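Local coordinates for protein fructosyl amine:oxygen oxidoreductase (Neosartorya fumigata, PDB 4WCT) that probably oxidises the amine of fructosyl amino acids (Amadori products) with bound FAD and molecular oxygen, and so acts as a deglycating enzyme, at residues Y305-L309 and K319-F323; K325-E331 and Q451-E457. One frame throughout, in Å; residues are numbered along the deposited sequence. Where two conformers were deposited one is given.

Contact 1: Y305-L309 and K319-F323; sequences YCNFL and KSVPF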
# COMPACT_ATOMS: atom_id res chain seq x y z
N TYR A 305 -8.37 -5.30 -9.63
CA TYR A 305 -8.65 -6.68 -9.98
C TYR A 305 -8.74 -7.56 -8.73
O TYR A 305 -7.86 -7.55 -7.85
CB TYR A 305 -7.51 -7.23 -10.84
CG TYR A 305 -7.38 -6.65 -12.22
CD1 TYR A 305 -8.03 -7.24 -13.30
CD2 TYR A 305 -6.53 -5.59 -12.47
CE1 TYR A 305 -7.83 -6.78 -14.60
CE2 TYR A 305 -6.38 -5.08 -13.74
CZ TYR A 305 -7.05 -5.67 -14.79
OH TYR A 305 -6.86 -5.17 -16.08
N CYS A 306 -9.77 -8.36 -8.66
CA CYS A 306 -9.79 -9.46 -7.70
C CYS A 306 -9.62 -10.77 -8.45
O CYS A 306 -9.56 -10.81 -9.69
CB CYS A 306 -11.11 -9.45 -6.90
SG CYS A 306 -11.39 -8.01 -5.89
N ASN A 307 -9.37 -11.84 -7.70
CA ASN A 307 -9.24 -13.17 -8.32
C ASN A 307 -10.24 -14.10 -7.64
O ASN A 307 -9.95 -14.67 -6.59
CB ASN A 307 -7.82 -13.70 -8.16
CG ASN A 307 -7.64 -15.03 -8.83
OD1 ASN A 307 -8.07 -15.22 -9.96
ND2 ASN A 307 -7.01 -15.97 -8.14
N PHE A 308 -11.48 -14.05 -8.12
CA PHE A 308 -12.62 -14.56 -7.38
C PHE A 308 -12.74 -16.08 -7.55
O PHE A 308 -12.89 -16.59 -8.66
CB PHE A 308 -13.91 -13.91 -7.83
CG PHE A 308 -14.08 -12.49 -7.38
CD1 PHE A 308 -14.02 -12.15 -6.03
CD2 PHE A 308 -14.35 -11.50 -8.29
CE1 PHE A 308 -14.15 -10.85 -5.62
CE2 PHE A 308 -14.58 -10.18 -7.86
CZ PHE A 308 -14.47 -9.86 -6.54
N LEU A 309 -12.50 -16.80 -6.47
CA LEU A 309 -12.66 -18.26 -6.44
C LEU A 309 -13.63 -18.66 -5.33
O LEU A 309 -13.92 -17.88 -4.42
CB LEU A 309 -11.28 -18.92 -6.24
CG LEU A 309 -10.31 -18.72 -7.41
CD1 LEU A 309 -8.91 -19.15 -7.00
CD2 LEU A 309 -10.80 -19.54 -8.59
N LYS A 319 -14.35 -15.67 -2.75
CA LYS A 319 -13.30 -15.06 -1.96
C LYS A 319 -12.11 -14.83 -2.92
O LYS A 319 -11.62 -15.77 -3.53
CB LYS A 319 -12.89 -16.02 -0.83
CG LYS A 319 -11.95 -15.44 0.22
CD LYS A 319 -11.88 -16.29 1.49
CE LYS A 319 -10.96 -15.64 2.51
NZ LYS A 319 -10.62 -16.47 3.69
N SER A 320 -11.59 -13.61 -2.93
CA SER A 320 -10.46 -13.24 -3.78
C SER A 320 -9.11 -13.75 -3.23
O SER A 320 -8.78 -13.50 -2.07
CB SER A 320 -10.40 -11.72 -3.91
OG SER A 320 -9.36 -11.33 -4.82
N VAL A 321 -8.37 -14.47 -4.06
CA VAL A 321 -7.11 -15.08 -3.66
C VAL A 321 -5.98 -14.52 -4.51
O VAL A 321 -5.93 -14.74 -5.71
CB VAL A 321 -7.13 -16.61 -3.85
CG1 VAL A 321 -5.82 -17.20 -3.33
CG2 VAL A 321 -8.32 -17.18 -3.10
N PRO A 322 -4.98 -13.93 -3.86
CA PRO A 322 -3.84 -13.44 -4.64
C PRO A 322 -3.04 -14.51 -5.32
O PRO A 322 -2.96 -15.64 -4.83
CB PRO A 322 -2.96 -12.73 -3.59
CG PRO A 322 -3.89 -12.42 -2.46
CD PRO A 322 -4.91 -13.53 -2.45
N PHE A 323 -2.35 -14.11 -6.38
CA PHE A 323 -1.27 -14.86 -6.98
C PHE A 323 -0.24 -13.87 -7.52
O PHE A 323 -0.58 -12.72 -7.84
CB PHE A 323 -1.78 -15.73 -8.13
CG PHE A 323 -2.37 -14.96 -9.27
CD1 PHE A 323 -3.70 -14.59 -9.27
CD2 PHE A 323 -1.61 -14.62 -10.34
CE1 PHE A 323 -4.25 -13.94 -10.37
CE2 PHE A 323 -2.13 -13.94 -11.42
CZ PHE A 323 -3.45 -13.54 -11.41

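Contact 2: K325-E331 and Q451-E457; sequences KHQIPLE and QWTKIGE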
# COMPACT_ATOMS: atom_id res chain seq x y z
N LYS A 325 2.55 -12.34 -10.26
CA LYS A 325 2.89 -12.34 -11.67
C LYS A 325 3.63 -11.07 -12.05
O LYS A 325 3.18 -9.95 -11.71
CB LYS A 325 1.63 -12.45 -12.54
CG LYS A 325 1.91 -12.86 -13.97
CD LYS A 325 0.69 -13.48 -14.62
CE LYS A 325 0.93 -13.77 -16.09
NZ LYS A 325 1.55 -15.08 -16.33
N HIS A 326 4.78 -11.26 -12.71
CA HIS A 326 5.58 -10.18 -13.27
C HIS A 326 5.20 -9.87 -14.72
O HIS A 326 6.05 -9.88 -15.62
CB HIS A 326 7.05 -10.49 -13.15
CG HIS A 326 7.57 -10.30 -11.76
ND1 HIS A 326 8.92 -10.22 -11.49
CD2 HIS A 326 6.93 -9.89 -10.63
CE1 HIS A 326 9.08 -9.89 -10.21
NE2 HIS A 326 7.88 -9.77 -9.66
N GLN A 327 3.90 -9.78 -14.94
CA GLN A 327 3.32 -9.19 -16.15
C GLN A 327 2.06 -8.46 -15.71
O GLN A 327 1.62 -8.63 -14.57
CB GLN A 327 2.92 -10.29 -17.17
CG GLN A 327 4.02 -11.23 -17.68
CD GLN A 327 5.16 -10.57 -18.42
OE1 GLN A 327 5.10 -9.42 -18.84
NE2 GLN A 327 6.24 -11.35 -18.61
N ILE A 328 1.43 -7.71 -16.61
CA ILE A 328 0.12 -7.12 -16.34
C ILE A 328 -0.81 -7.41 -17.51
O ILE A 328 -0.33 -7.78 -18.61
CB ILE A 328 0.17 -5.58 -16.09
CG1 ILE A 328 0.70 -4.83 -17.32
CG2 ILE A 328 0.96 -5.30 -14.80
CD1 ILE A 328 0.77 -3.33 -17.13
N PRO A 329 -2.12 -7.35 -17.26
CA PRO A 329 -2.99 -7.55 -18.41
C PRO A 329 -2.72 -6.55 -19.52
O PRO A 329 -2.42 -5.38 -19.27
CB PRO A 329 -4.40 -7.41 -17.82
CG PRO A 329 -4.24 -7.80 -16.39
CD PRO A 329 -2.91 -7.21 -16.01
N LEU A 330 -2.88 -6.99 -20.75
CA LEU A 330 -2.69 -6.11 -21.90
C LEU A 330 -3.58 -4.87 -21.79
O LEU A 330 -3.22 -3.80 -22.30
CB LEU A 330 -2.97 -6.87 -23.19
CG LEU A 330 -1.93 -7.95 -23.54
CD1 LEU A 330 -2.41 -8.77 -24.72
CD2 LEU A 330 -0.57 -7.34 -23.83
N GLU A 331 -4.80 -5.05 -21.28
CA GLU A 331 -5.70 -3.89 -21.13
C GLU A 331 -5.15 -2.85 -20.12
O GLU A 331 -5.42 -1.66 -20.26
CB GLU A 331 -7.14 -4.33 -20.76
CG GLU A 331 -7.23 -4.84 -19.34
CD GLU A 331 -8.05 -6.08 -19.11
OE1 GLU A 331 -9.14 -6.26 -19.72
OE2 GLU A 331 -7.77 -6.72 -18.08
N GLN A 451 -3.62 -12.94 -22.60
CA GLN A 451 -4.06 -11.57 -22.50
C GLN A 451 -3.12 -10.75 -21.58
O GLN A 451 -3.54 -9.73 -21.04
CB GLN A 451 -5.47 -11.55 -21.90
CG GLN A 451 -6.11 -10.19 -21.70
CD GLN A 451 -6.33 -9.45 -22.99
OE1 GLN A 451 -6.28 -10.05 -24.08
NE2 GLN A 451 -6.53 -8.13 -22.90
N TRP A 452 -1.88 -11.21 -21.40
CA TRP A 452 -0.92 -10.54 -20.51
C TRP A 452 0.25 -9.99 -21.33
O TRP A 452 0.54 -10.48 -22.43
CB TRP A 452 -0.41 -11.53 -19.47
CG TRP A 452 -1.42 -11.98 -18.53
CD1 TRP A 452 -2.36 -12.96 -18.73
CD2 TRP A 452 -1.62 -11.51 -17.20
NE1 TRP A 452 -3.09 -13.16 -17.59
CE2 TRP A 452 -2.66 -12.28 -16.63
CE3 TRP A 452 -0.95 -10.60 -16.37
CZ2 TRP A 452 -3.07 -12.13 -15.30
CZ3 TRP A 452 -1.34 -10.46 -15.08
CH2 TRP A 452 -2.39 -11.21 -14.54
N THR A 453 0.96 -9.00 -20.78
CA THR A 453 2.23 -8.60 -21.33
C THR A 453 3.19 -9.81 -21.36
O THR A 453 2.99 -10.81 -20.65
CB THR A 453 2.86 -7.42 -20.54
OG1 THR A 453 2.98 -7.76 -19.15
CG2 THR A 453 1.99 -6.17 -20.66
N LYS A 454 4.19 -9.69 -22.22
CA LYS A 454 5.14 -10.77 -22.50
C LYS A 454 6.55 -10.22 -22.41
O LYS A 454 7.46 -10.66 -23.13
CB LYS A 454 4.81 -11.42 -23.85
CG LYS A 454 3.48 -12.16 -23.79
CD LYS A 454 2.82 -12.33 -25.17
CE LYS A 454 1.40 -12.91 -25.03
NZ LYS A 454 0.34 -11.85 -24.86
N ILE A 455 6.78 -9.45 -21.36
CA ILE A 455 8.08 -8.85 -21.15
C ILE A 455 9.07 -9.94 -20.81
O ILE A 455 8.82 -10.76 -19.94
CB ILE A 455 8.04 -7.80 -20.01
CG1 ILE A 455 7.06 -6.67 -20.38
CG2 ILE A 455 9.43 -7.21 -19.77
CD1 ILE A 455 6.53 -5.91 -19.18
N GLY A 456 10.20 -9.95 -21.52
CA GLY A 456 11.26 -10.93 -21.27
C GLY A 456 10.96 -12.34 -21.82
O GLY A 456 11.73 -13.26 -21.58
N GLU A 457 9.83 -12.53 -22.50
CA GLU A 457 9.50 -13.83 -23.08
C GLU A 457 10.07 -13.94 -24.50
O GLU A 457 10.68 -13.00 -25.01
CB GLU A 457 8.00 -14.04 -23.14
CG GLU A 457 7.31 -14.21 -21.79
CD GLU A 457 5.84 -14.51 -21.95
OE1 GLU A 457 5.40 -14.74 -23.10
OE2 GLU A 457 5.10 -14.47 -20.94
O HOH W 1 6.04 -14.28 -18.52

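Contact 1: Y305-L309 and K319-F323
N307 and S320 carry this contact, each binding the backbone of the other segment with its side chain. The hydroxyl of S320 accepts the amide of N307, with N at 2.9 Å from OG and a nearly straight N-H...O angle of 169°. With OG anti to the backbone N (chi1 -176°), the S320 side chain lies against C306, whose CB approaches OG to 3.3 Å. OG is also hydrogen-bonded to the carbonyl oxygen of P254, so this buried hydroxyl joins N307 to a third part of the chain.

The side chain of N307 extends toward V321 and F323, CG being anti to its own N. Its ND2 donates to the carbonyl O of V321 at 2.9 Å; the acceptor lies close to the amide plane and the donor lies in the carbonyl plane of V321. V321 N returns a bond of 3.0 Å to N307 O, and the two residues thus grip each other through backbone and side chain together. OD1 of the same amide is held by Q445, which fixes the group at both ends.

Strands 295-310 and 318-320 form a beta hairpin, and the antiparallel pairing here is short: F308 faces S320 as a non-hydrogen-bonded pair, and L309 and K319 follow as a hydrogen-bonded one. Of the two bonds in that pair, K319 N to L309 O is the shorter at 2.8 Å, while L309 N approaches K319 O from well above the carbonyl plane. Strand 318-320 ends at S320, but the mutual bonds of N307 and V321 carry the pairing one residue further.

F323 stands beyond it, its ring steeply inclined to the N307 amide, with planes 73° apart and CD1 3.8 Å from ND2. The F444 ring meets the F323 ring edge-to-face.

Contact 2: K325-E331 and Q451-E457
Q327 sets its amide between the T453 hydroxyl and the backbone of I455. OE1 accepts two hydrogen bonds, from T453 OG1 at 2.7 Å, on a lone pair, and from the amide of I455; NE2 donates to I455 O at 3.0 Å, in the plane of both groups. The chain bends at chi2 (-61°) to bring the amide there. T453 OG1 in turn accepts the amide of I328, and T453 N binds I328 O at 2.8 Å.

Next to this network W452 is sandwiched. K325 lays CD over the six-membered ring, 3.6 Å from its centroid, and its NZ makes a cation-pi contact with the five-membered ring; P329 CG covers the opposite face. P329, N-cap of helix 330-343, and W452, in the loop after strand 442-443, form a single backbone bridge; L330 N binds Q451 O at 2.8 Å.

The outer side, at the type II beta turn K454-E457, is looser. A water joins Q327 NE2 to E457 OE2, while exposed K454 folds back, its NZ bonded to W452 O and D450 O. The Q327 carbonyl thus has two donors, and its NH2 has I455 O and the water as acceptors, which fixes which way round the amide sits.

In the fold
Contacts 1 and 2 come in series along the chain: the hairpin of strands 295-310 and 318-320 closes first, and the chain then runs through 325-331, where segment 451-457 meets it, mostly ahead of helix 330-343. Their centres are 18 Å apart, yet they touch. Y305 OH lies 2.7 Å from E331 OE2, a probable hydrogen bond, and F323 CZ packs 4.0 Å from W452 CH2. F444, just past strand 442-443, packs against residues of both. Contact 1 closes a hairpin of the mixed sheet; contact 2 ties the C-terminal segment to the chain that follows it. The V321 and I328 side chains lie about 10 and 9 Å from the bound FAD.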